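Local atomic coordinates of regulatory protein SWI6 (Saccharomyces cerevisiae, PDB entry 2XFV), a protein that forms, with SWI4 or MBP1, the transcription complexes SBF and MBF that drive cell-cycle-dependent gene expression, and is represented here by its amino-terminal domain. Residues 38-41 and 45-48; 88-91 and 95-98; 13-18 and 47-52. All blocks are in the same frame, centred on the assembly; numbering follows the deposited sequence.

Contact 1. Residues 38-41 and 45-48; sequences QQYH and NINE
Q39 lays its methylene chain against the loop that leaves its own helix, with CG resting 3.4 Å from the backbone O of N45. CG lies anti to the backbone N (chi1 -172°) and the chain then bends, which carries the amide across the E48 side chain at about a right angle. There NE2 of Q39 comes 3.6 Å from CG of E48, the amide and carboxylate planes standing 51° apart. Both polar ends bond instead to OG1 of T43, which also pairs with the backbone N of N45. Glutamine suits this place because it offers a flexible apolar shank and an N-H at its end; with an alanine here, T43 OG1 would probably lose its side-chain amide partner and a gap would open beside the N45 carbonyl and E48.

Apolar packing is lighter: CG2 of I46 sits 3.9 Å from CB of Y40.

Within the loop, OD1 of N45 accepts from N of N47 at 3.0 Å in an Asx turn, the donor well above the carbonyl plane; asparagine is short enough for its OD1 to reach the amide two residues ahead. N of E48 bonds to O of N45 as well, which tightens the bend.

Beyond the contact, Y40 leans on Y67 of helix 57-67, while I46 touches L9 of strand 2-9, so the helix end packs on helix 57-67 and the loop behind it on strand 2-9.

Contact 2. Residues 88-91 and 95-98; sequences QLLN and LFGL
L90 and L95 join the last full turn of helix 83-92 to the chain that follows it, within the Swi6 N-terminal domain, a family grouped with the helix-turn-helix folds. The contact has one clear hydrogen bond, from N of L95 to O of L90, 2.8 Å long and nearly straight at 167°. The donor is tilted 19° from the carbonyl plane. Because it spans five residues, one more than an ordinary helical bond, it satisfies a carbonyl near the helix end with an amide from the following loop.

The remainder is apolar and buried, which is why leucine and phenylalanine serve here. CB of L90 packs 4.3 Å from CB of F96, and the F96 ring then leads away from the helix. It finds its aromatic partner in the second subunit, where F103 meets it edge-to-face and L87 packs on it, so this loop contributes to the interface between the two copies in the assembly. L90 and L95 pack within their own subunit, and both touch L17 of strand 15-22.

In L90, CG anti to the carbonyl carbon (chi1 -67°) leaves CD2 beside L95, the two side chains crossing at about a right angle, with CD2 of L90 lying 4.0 Å from CB of L95.

Contact 3. Residues 13-18 and 47-52; sequences NEIPLT and NETNPD
With CG1 anti to the carbonyl carbon (chi1 -53°) and the chain nearly extended beyond it, I15 drives CD1 toward the backbone of 47-52. E14 instead holds CG between its backbone N and carbonyl carbon (chi1 75°) and bends at chi2, so that a methylene rather than the carboxylate faces P51.

CD1 of I15 lies close to two carbonyl oxygens, 3.6 Å from O of T49 and 3.7 Å from O of N47, and also 3.9 Å from CB of T49. At the outer end, CG of E14 meets CG of the P51 ring at 3.5 Å, the side chains passing at a slant. The E14 carboxylate turns back to its own loop, where OE1 bonds to the backbone N of H12.

E14 and I15 together form a classic beta bulge opposite L9, at the start of the second strand of the antiparallel hairpin 2-9/15-22. A branched, apolar isoleucine fits its buried site, since it also packs on I36 of helix 34-43. T49 faces I15 with carbon, while its OG1 is bonded to O of I46.

P51 lies inside an Asx turn: OD1 of N50 accepts from N of D52 at 2.8 Å, with the donor above the carbonyl plane.

Overall arrangement
Contacts 1 and 3 share N47 and E48, and their centres are 9 Å apart, so one loop turns back on helix 34-43 and then passes the turn end of the 2-9/15-22 hairpin. CB of Q39 lies 3.4 Å from OG1 of T49 where the two meet. Contact 2 stands about 14 Å from contact 1 and 15 Å from contact 3, centre to centre, yet L95 reaches both: its CD2 is 3.9 Å from CD1 of I46, and its CD1 is 3.7 Å from CD2 of L17. Of the three, contact 2 alone touches the second subunit. The F96 side chain is about 13 Å from a bound calcium ion, too far to coordinate it.

Contact 1. Residues 38-41 and 45-48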
ATOM      1  N   GLN A  38     -13.107  13.649  -0.426  1.00 17.55           N
ATOM      2  CA  GLN A  38     -13.794  14.735   0.276  1.00 20.95           C
ATOM      3  C   GLN A  38     -14.344  14.273   1.633  1.00 27.54           C
ATOM      4  O   GLN A  38     -14.216  14.977   2.652  1.00 23.13           O
ATOM      5  CB  GLN A  38     -14.926  15.311  -0.600  1.00 21.96           C
ATOM      6  CG  GLN A  38     -15.698  16.476   0.041  1.00 24.05           C
ATOM      7  CD  GLN A  38     -14.850  17.728   0.214  1.00 35.25           C
ATOM      8  OE1 GLN A  38     -14.690  18.239   1.327  1.00 47.77           O
ATOM      9  NE2 GLN A  38     -14.297  18.226  -0.885  1.00 27.01           N
ATOM     10  N   GLN A  39     -14.957  13.092   1.660  1.00 19.64           N
ATOM     11  CA  GLN A  39     -15.487  12.562   2.914  1.00 19.57           C
ATOM     12  C   GLN A  39     -14.362  12.281   3.912  1.00 24.09           C
ATOM     13  O   GLN A  39     -14.478  12.583   5.101  1.00 29.33           O
ATOM     14  CB  GLN A  39     -16.324  11.297   2.671  1.00 20.67           C
ATOM     15  CG  GLN A  39     -17.065  10.815   3.912  1.00 22.47           C
ATOM     16  CD  GLN A  39     -18.094  11.821   4.397  1.00 32.07           C
ATOM     17  OE1 GLN A  39     -18.984  12.221   3.650  1.00 32.54           O
ATOM     18  NE2 GLN A  39     -17.975  12.234   5.654  1.00 35.01           N
ATOM     19  N   TYR A  40     -13.276  11.697   3.426  1.00 21.31           N
ATOM     20  CA  TYR A  40     -12.111  11.449   4.271  1.00 20.06           C
ATOM     21  C   TYR A  40     -11.622  12.754   4.894  1.00 22.39           C
ATOM     22  O   TYR A  40     -11.369  12.825   6.108  1.00 24.65           O
ATOM     23  CB  TYR A  40     -10.996  10.813   3.451  1.00 18.85           C
ATOM     24  CG  TYR A  40      -9.758  10.484   4.248  1.00 24.19           C
ATOM     25  CD1 TYR A  40      -9.756   9.430   5.158  1.00 25.65           C
ATOM     26  CD2 TYR A  40      -8.589  11.220   4.091  1.00 25.57           C
ATOM     27  CE1 TYR A  40      -8.618   9.118   5.884  1.00 32.38           C
ATOM     28  CE2 TYR A  40      -7.445  10.914   4.822  1.00 29.29           C
ATOM     29  CZ  TYR A  40      -7.470   9.859   5.713  1.00 35.21           C
ATOM     30  OH  TYR A  40      -6.345   9.543   6.445  1.00 39.65           O
ATOM     31  N   HIS A  41     -11.497  13.790   4.069  1.00 22.70           N
ATOM     32  CA  HIS A  41     -11.120  15.110   4.571  1.00 26.44           C
ATOM     33  C   HIS A  41     -12.082  15.615   5.650  1.00 30.45           C
ATOM     34  O   HIS A  41     -11.655  16.145   6.683  1.00 29.81           O
ATOM     35  CB  HIS A  41     -11.042  16.123   3.424  1.00 28.18           C
ATOM     36  CG  HIS A  41     -10.636  17.497   3.862  1.00 31.11           C
ATOM     37  ND1 HIS A  41     -11.543  18.438   4.298  1.00 45.35           N
ATOM     38  CD2 HIS A  41      -9.417  18.079   3.950  1.00 33.93           C
ATOM     39  CE1 HIS A  41     -10.900  19.544   4.630  1.00 46.34           C
ATOM     40  NE2 HIS A  41      -9.608  19.353   4.426  1.00 32.74           N
ATOM     41  N   ASN A  45     -13.976   9.290   7.875  1.00 29.13           N
ATOM     42  CA  ASN A  45     -14.683   8.009   7.774  1.00 27.24           C
ATOM     43  C   ASN A  45     -15.294   7.823   6.384  1.00 30.03           C
ATOM     44  O   ASN A  45     -16.374   8.338   6.098  1.00 27.90           O
ATOM     45  CB  ASN A  45     -15.778   7.912   8.839  1.00 37.19           C
ATOM     46  CG  ASN A  45     -16.522   6.581   8.800  1.00 43.67           C
ATOM     47  OD1 ASN A  45     -16.238   5.718   7.959  1.00 36.95           O
ATOM     48  ND2 ASN A  45     -17.480   6.408   9.712  1.00 43.70           N
ATOM     49  N   ILE A  46     -14.609   7.080   5.521  1.00 22.72           N
ATOM     50  CA  ILE A  46     -15.045   6.970   4.133  1.00 25.26           C
ATOM     51  C   ILE A  46     -16.313   6.144   3.961  1.00 24.33           C
ATOM     52  O   ILE A  46     -16.981   6.229   2.913  1.00 22.40           O
ATOM     53  CB  ILE A  46     -13.929   6.420   3.222  1.00 26.36           C
ATOM     54  CG1 ILE A  46     -13.550   4.995   3.627  1.00 30.69           C
ATOM     55  CG2 ILE A  46     -12.703   7.336   3.279  1.00 28.58           C
ATOM     56  CD1 ILE A  46     -12.511   4.375   2.710  1.00 35.25           C
ATOM     57  N   ASN A  47     -16.643   5.341   4.976  1.00 24.67           N
ATOM     58  CA  ASN A  47     -17.832   4.492   4.901  1.00 27.11           C
ATOM     59  C   ASN A  47     -19.129   5.288   4.967  1.00 32.30           C
ATOM     60  O   ASN A  47     -20.200   4.739   4.730  1.00 32.34           O
ATOM     61  CB  ASN A  47     -17.820   3.403   5.982  1.00 31.05           C
ATOM     62  CG  ASN A  47     -16.658   2.444   5.823  1.00 45.43           C
ATOM     63  OD1 ASN A  47     -15.907   2.197   6.766  1.00 59.72           O
ATOM     64  ND2 ASN A  47     -16.492   1.913   4.621  1.00 43.04           N
ATOM     65  N   GLU A  48     -19.041   6.576   5.295  1.00 31.95           N
ATOM     66  CA  GLU A  48     -20.240   7.410   5.282  1.00 40.56           C
ATOM     67  C   GLU A  48     -20.305   8.349   4.072  1.00 38.22           C
ATOM     68  O   GLU A  48     -21.107   9.288   4.052  1.00 33.26           O
ATOM     69  CB  GLU A  48     -20.419   8.176   6.600  1.00 41.25           C
ATOM     70  CG  GLU A  48     -19.315   9.160   6.945  1.00 41.31           C
ATOM     71  CD  GLU A  48     -19.510   9.790   8.322  1.00 43.22           C
ATOM     72  OE1 GLU A  48     -20.636   9.718   8.857  1.00 56.03           O
ATOM     73  OE2 GLU A  48     -18.536  10.354   8.867  1.00 41.39           O
TER

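Contact 2. Residues 88-91 and 95-98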
ATOM      1  N   GLN A  88      -0.332   5.732  -3.301  1.00 17.51           N
ATOM      2  CA  GLN A  88      -0.317   6.527  -2.077  1.00 18.13           C
ATOM      3  C   GLN A  88      -1.714   6.805  -1.531  1.00 19.80           C
ATOM      4  O   GLN A  88      -1.939   6.714  -0.315  1.00 17.98           O
ATOM      5  CB  GLN A  88       0.404   7.854  -2.315  1.00 19.60           C
ATOM      6  CG  GLN A  88       1.904   7.736  -2.341  1.00 24.46           C
ATOM      7  CD  GLN A  88       2.549   9.064  -2.631  1.00 29.41           C
ATOM      8  OE1 GLN A  88       2.096   9.798  -3.509  1.00 25.88           O
ATOM      9  NE2 GLN A  88       3.601   9.392  -1.889  1.00 24.84           N
ATOM     10  N   LEU A  89      -2.642   7.175  -2.415  1.00 17.29           N
ATOM     11  CA  LEU A  89      -4.031   7.443  -2.009  1.00 14.41           C
ATOM     12  C   LEU A  89      -4.744   6.183  -1.499  1.00 17.08           C
ATOM     13  O   LEU A  89      -5.469   6.235  -0.506  1.00 17.09           O
ATOM     14  CB  LEU A  89      -4.837   8.105  -3.151  1.00 14.80           C
ATOM     15  CG  LEU A  89      -4.377   9.510  -3.589  1.00 18.86           C
ATOM     16  CD1 LEU A  89      -5.175  10.023  -4.806  1.00 16.85           C
ATOM     17  CD2 LEU A  89      -4.445  10.510  -2.434  1.00 21.84           C
ATOM     18  N   LEU A  90      -4.553   5.052  -2.168  1.00 18.55           N
ATOM     19  CA  LEU A  90      -5.158   3.812  -1.684  1.00 18.09           C
ATOM     20  C   LEU A  90      -4.625   3.450  -0.301  1.00 18.70           C
ATOM     21  O   LEU A  90      -5.381   3.022   0.583  1.00 20.11           O
ATOM     22  CB  LEU A  90      -4.902   2.662  -2.659  1.00 16.99           C
ATOM     23  CG  LEU A  90      -5.578   2.763  -4.021  1.00 17.92           C
ATOM     24  CD1 LEU A  90      -5.066   1.629  -4.912  1.00 14.66           C
ATOM     25  CD2 LEU A  90      -7.107   2.698  -3.854  1.00 20.45           C
ATOM     26  N   ASN A  91      -3.322   3.621  -0.108  1.00 19.39           N
ATOM     27  CA  ASN A  91      -2.723   3.372   1.208  1.00 17.98           C
ATOM     28  C   ASN A  91      -3.291   4.304   2.287  1.00 21.68           C
ATOM     29  O   ASN A  91      -3.664   3.853   3.388  1.00 21.38           O
ATOM     30  CB  ASN A  91      -1.193   3.502   1.137  1.00 16.02           C
ATOM     31  CG  ASN A  91      -0.504   3.117   2.452  1.00 18.49           C
ATOM     32  OD1 ASN A  91      -0.736   2.033   2.998  1.00 21.86           O
ATOM     33  ND2 ASN A  91       0.354   4.002   2.954  1.00 17.40           N
ATOM     34  N   LEU A  95      -7.445   1.378   1.495  1.00 20.01           N
ATOM     35  CA  LEU A  95      -8.167   0.648   0.449  1.00 19.40           C
ATOM     36  C   LEU A  95      -7.231  -0.186  -0.428  1.00 24.95           C
ATOM     37  O   LEU A  95      -7.665  -0.770  -1.430  1.00 23.56           O
ATOM     38  CB  LEU A  95      -8.959   1.619  -0.440  1.00 19.74           C
ATOM     39  CG  LEU A  95     -10.149   2.325   0.213  1.00 22.40           C
ATOM     40  CD1 LEU A  95     -10.831   3.256  -0.780  1.00 23.25           C
ATOM     41  CD2 LEU A  95     -11.149   1.302   0.770  1.00 24.53           C
ATOM     42  N   PHE A  96      -5.947  -0.239  -0.082  1.00 26.85           N
ATOM     43  CA  PHE A  96      -5.034  -1.030  -0.898  1.00 28.73           C
ATOM     44  C   PHE A  96      -5.384  -2.515  -0.826  1.00 31.56           C
ATOM     45  O   PHE A  96      -5.337  -3.225  -1.836  1.00 33.10           O
ATOM     46  CB  PHE A  96      -3.560  -0.816  -0.540  1.00 29.12           C
ATOM     47  CG  PHE A  96      -2.630  -1.552  -1.461  1.00 37.12           C
ATOM     48  CD1 PHE A  96      -2.334  -1.042  -2.714  1.00 39.89           C
ATOM     49  CD2 PHE A  96      -2.119  -2.794  -1.112  1.00 48.41           C
ATOM     50  CE1 PHE A  96      -1.498  -1.729  -3.580  1.00 45.06           C
ATOM     51  CE2 PHE A  96      -1.285  -3.487  -1.973  1.00 53.35           C
ATOM     52  CZ  PHE A  96      -0.971  -2.950  -3.209  1.00 52.95           C
ATOM     53  N   GLY A  97      -5.739  -2.974   0.369  1.00 25.59           N
ATOM     54  CA  GLY A  97      -6.170  -4.349   0.564  1.00 33.75           C
ATOM     55  C   GLY A  97      -7.355  -4.693  -0.324  1.00 30.96           C
ATOM     56  O   GLY A  97      -7.401  -5.759  -0.939  1.00 32.07           O
ATOM     57  N   LEU A  98      -8.314  -3.780  -0.403  1.00 26.90           N
ATOM     58  CA  LEU A  98      -9.515  -4.007  -1.199  1.00 33.03           C
ATOM     59  C   LEU A  98      -9.184  -4.243  -2.679  1.00 26.01           C
ATOM     60  O   LEU A  98      -9.863  -5.020  -3.349  1.00 25.85           O
ATOM     61  CB  LEU A  98     -10.506  -2.846  -1.033  1.00 29.07           C
ATOM     62  CG  LEU A  98     -11.869  -2.965  -1.725  1.00 32.14           C
ATOM     63  CD1 LEU A  98     -12.665  -4.131  -1.159  1.00 40.65           C
ATOM     64  CD2 LEU A  98     -12.650  -1.667  -1.599  1.00 30.66           C
TER

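Contact 3. Residues 13-18 and 47-52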
ATOM      1  N   ASN A  13     -22.663  -1.667   0.408  1.00 22.01           N
ATOM      2  CA  ASN A  13     -21.882  -1.752  -0.825  1.00 22.60           C
ATOM      3  C   ASN A  13     -22.367  -0.727  -1.840  1.00 28.70           C
ATOM      4  O   ASN A  13     -22.403  -0.998  -3.039  1.00 25.18           O
ATOM      5  CB  ASN A  13     -21.956  -3.166  -1.419  1.00 28.90           C
ATOM      6  CG  ASN A  13     -21.376  -4.221  -0.487  1.00 36.88           C
ATOM      7  OD1 ASN A  13     -21.941  -5.304  -0.318  1.00 37.92           O
ATOM      8  ND2 ASN A  13     -20.250  -3.902   0.127  1.00 33.43           N
ATOM      9  N   GLU A  14     -22.733   0.452  -1.343  1.00 26.77           N
ATOM     10  CA  GLU A  14     -23.329   1.492  -2.180  1.00 27.99           C
ATOM     11  C   GLU A  14     -22.302   2.521  -2.698  1.00 26.90           C
ATOM     12  O   GLU A  14     -22.618   3.355  -3.556  1.00 25.07           O
ATOM     13  CB  GLU A  14     -24.469   2.186  -1.416  1.00 31.98           C
ATOM     14  CG  GLU A  14     -24.019   3.176  -0.316  1.00 36.41           C
ATOM     15  CD  GLU A  14     -23.843   2.548   1.072  1.00 41.93           C
ATOM     16  OE1 GLU A  14     -23.238   1.466   1.195  1.00 29.56           O
ATOM     17  OE2 GLU A  14     -24.298   3.162   2.053  1.00 59.18           O
ATOM     18  N   ILE A  15     -21.076   2.460  -2.183  1.00 19.75           N
ATOM     19  CA  ILE A  15     -20.043   3.424  -2.567  1.00 18.84           C
ATOM     20  C   ILE A  15     -19.004   2.787  -3.476  1.00 21.48           C
ATOM     21  O   ILE A  15     -18.239   1.928  -3.041  1.00 23.18           O
ATOM     22  CB  ILE A  15     -19.297   3.986  -1.336  1.00 22.63           C
ATOM     23  CG1 ILE A  15     -20.275   4.538  -0.304  1.00 24.86           C
ATOM     24  CG2 ILE A  15     -18.314   5.069  -1.761  1.00 20.98           C
ATOM     25  CD1 ILE A  15     -19.689   4.580   1.099  1.00 28.51           C
ATOM     26  N   PRO A  16     -18.961   3.210  -4.747  1.00 22.27           N
ATOM     27  CA  PRO A  16     -17.976   2.639  -5.671  1.00 20.05           C
ATOM     28  C   PRO A  16     -16.648   3.387  -5.678  1.00 20.57           C
ATOM     29  O   PRO A  16     -16.609   4.615  -5.585  1.00 23.07           O
ATOM     30  CB  PRO A  16     -18.653   2.826  -7.031  1.00 28.37           C
ATOM     31  CG  PRO A  16     -19.407   4.119  -6.870  1.00 28.25           C
ATOM     32  CD  PRO A  16     -19.864   4.163  -5.421  1.00 25.13           C
ATOM     33  N   LEU A  17     -15.555   2.644  -5.797  1.00 19.11           N
ATOM     34  CA  LEU A  17     -14.291   3.252  -6.194  1.00 17.38           C
ATOM     35  C   LEU A  17     -13.841   2.570  -7.478  1.00 20.54           C
ATOM     36  O   LEU A  17     -13.617   1.358  -7.492  1.00 18.46           O
ATOM     37  CB  LEU A  17     -13.209   3.160  -5.103  1.00 19.33           C
ATOM     38  CG  LEU A  17     -11.881   3.804  -5.559  1.00 20.72           C
ATOM     39  CD1 LEU A  17     -12.089   5.259  -6.070  1.00 18.25           C
ATOM     40  CD2 LEU A  17     -10.812   3.754  -4.458  1.00 23.85           C
ATOM     41  N   THR A  18     -13.744   3.348  -8.557  1.00 19.18           N
ATOM     42  CA  THR A  18     -13.298   2.835  -9.856  1.00 17.85           C
ATOM     43  C   THR A  18     -11.872   3.296 -10.170  1.00 17.98           C
ATOM     44  O   THR A  18     -11.579   4.499 -10.160  1.00 17.70           O
ATOM     45  CB  THR A  18     -14.234   3.299 -10.995  1.00 21.40           C
ATOM     46  OG1 THR A  18     -15.566   2.843 -10.734  1.00 20.19           O
ATOM     47  CG2 THR A  18     -13.777   2.742 -12.351  1.00 17.33           C
ATOM     48  N   ASN A  47     -16.643   5.341   4.976  1.00 24.67           N
ATOM     49  CA  ASN A  47     -17.832   4.492   4.901  1.00 27.11           C
ATOM     50  C   ASN A  47     -19.129   5.288   4.967  1.00 32.30           C
ATOM     51  O   ASN A  47     -20.200   4.739   4.730  1.00 32.34           O
ATOM     52  CB  ASN A  47     -17.820   3.403   5.982  1.00 31.05           C
ATOM     53  CG  ASN A  47     -16.658   2.444   5.823  1.00 45.43           C
ATOM     54  OD1 ASN A  47     -15.907   2.197   6.766  1.00 59.72           O
ATOM     55  ND2 ASN A  47     -16.492   1.913   4.621  1.00 43.04           N
ATOM     56  N   GLU A  48     -19.041   6.576   5.295  1.00 31.95           N
ATOM     57  CA  GLU A  48     -20.240   7.410   5.282  1.00 40.56           C
ATOM     58  C   GLU A  48     -20.305   8.349   4.072  1.00 38.22           C
ATOM     59  O   GLU A  48     -21.107   9.288   4.052  1.00 33.26           O
ATOM     60  CB  GLU A  48     -20.419   8.176   6.600  1.00 41.25           C
ATOM     61  CG  GLU A  48     -19.315   9.160   6.945  1.00 41.31           C
ATOM     62  CD  GLU A  48     -19.510   9.790   8.322  1.00 43.22           C
ATOM     63  OE1 GLU A  48     -20.636   9.718   8.857  1.00 56.03           O
ATOM     64  OE2 GLU A  48     -18.536  10.354   8.867  1.00 41.39           O
ATOM     65  N   THR A  49     -19.474   8.079   3.064  1.00 28.22           N
ATOM     66  CA  THR A  49     -19.552   8.807   1.794  1.00 24.74           C
ATOM     67  C   THR A  49     -20.959   8.722   1.225  1.00 31.73           C
ATOM     68  O   THR A  49     -21.573   7.651   1.188  1.00 29.88           O
ATOM     69  CB  THR A  49     -18.548   8.273   0.744  1.00 23.46           C
ATOM     70  OG1 THR A  49     -17.227   8.305   1.292  1.00 22.36           O
ATOM     71  CG2 THR A  49     -18.571   9.137  -0.535  1.00 23.79           C
ATOM     72  N   ASN A  50     -21.479   9.862   0.795  1.00 27.74           N
ATOM     73  CA  ASN A  50     -22.795   9.905   0.179  1.00 32.06           C
ATOM     74  C   ASN A  50     -22.645   9.520  -1.286  1.00 33.31           C
ATOM     75  O   ASN A  50     -21.930  10.183  -2.030  1.00 33.16           O
ATOM     76  CB  ASN A  50     -23.382  11.313   0.313  1.00 42.44           C
ATOM     77  CG  ASN A  50     -24.827  11.400  -0.146  1.00 52.20           C
ATOM     78  OD1 ASN A  50     -25.300  10.573  -0.927  1.00 45.33           O
ATOM     79  ND2 ASN A  50     -25.535  12.418   0.336  1.00 60.00           N
ATOM     80  N   PRO A  51     -23.308   8.432  -1.705  1.00 42.25           N
ATOM     81  CA  PRO A  51     -23.208   8.004  -3.104  1.00 41.77           C
ATOM     82  C   PRO A  51     -23.729   9.086  -4.053  1.00 37.24           C
ATOM     83  O   PRO A  51     -23.350   9.111  -5.227  1.00 41.27           O
ATOM     84  CB  PRO A  51     -24.124   6.771  -3.170  1.00 45.96           C
ATOM     85  CG  PRO A  51     -24.316   6.337  -1.759  1.00 47.30           C
ATOM     86  CD  PRO A  51     -24.213   7.574  -0.920  1.00 47.62           C
ATOM     87  N   ASP A  52     -24.574   9.982  -3.551  1.00 31.40           N
ATOM     88  CA  ASP A  52     -25.200  10.993  -4.409  1.00 44.80           C
ATOM     89  C   ASP A  52     -24.357  12.242  -4.657  1.00 54.93           C
ATOM     90  O   ASP A  52     -24.617  12.989  -5.602  1.00 59.30           O
ATOM     91  CB  ASP A  52     -26.569  11.408  -3.854  1.00 52.19           C
ATOM     92  CG  ASP A  52     -27.604  10.308  -3.967  1.00 55.56           C
ATOM     93  OD1 ASP A  52     -27.460   9.437  -4.852  1.00 56.16           O
ATOM     94  OD2 ASP A  52     -28.561  10.317  -3.168  1.00 56.59           O
TER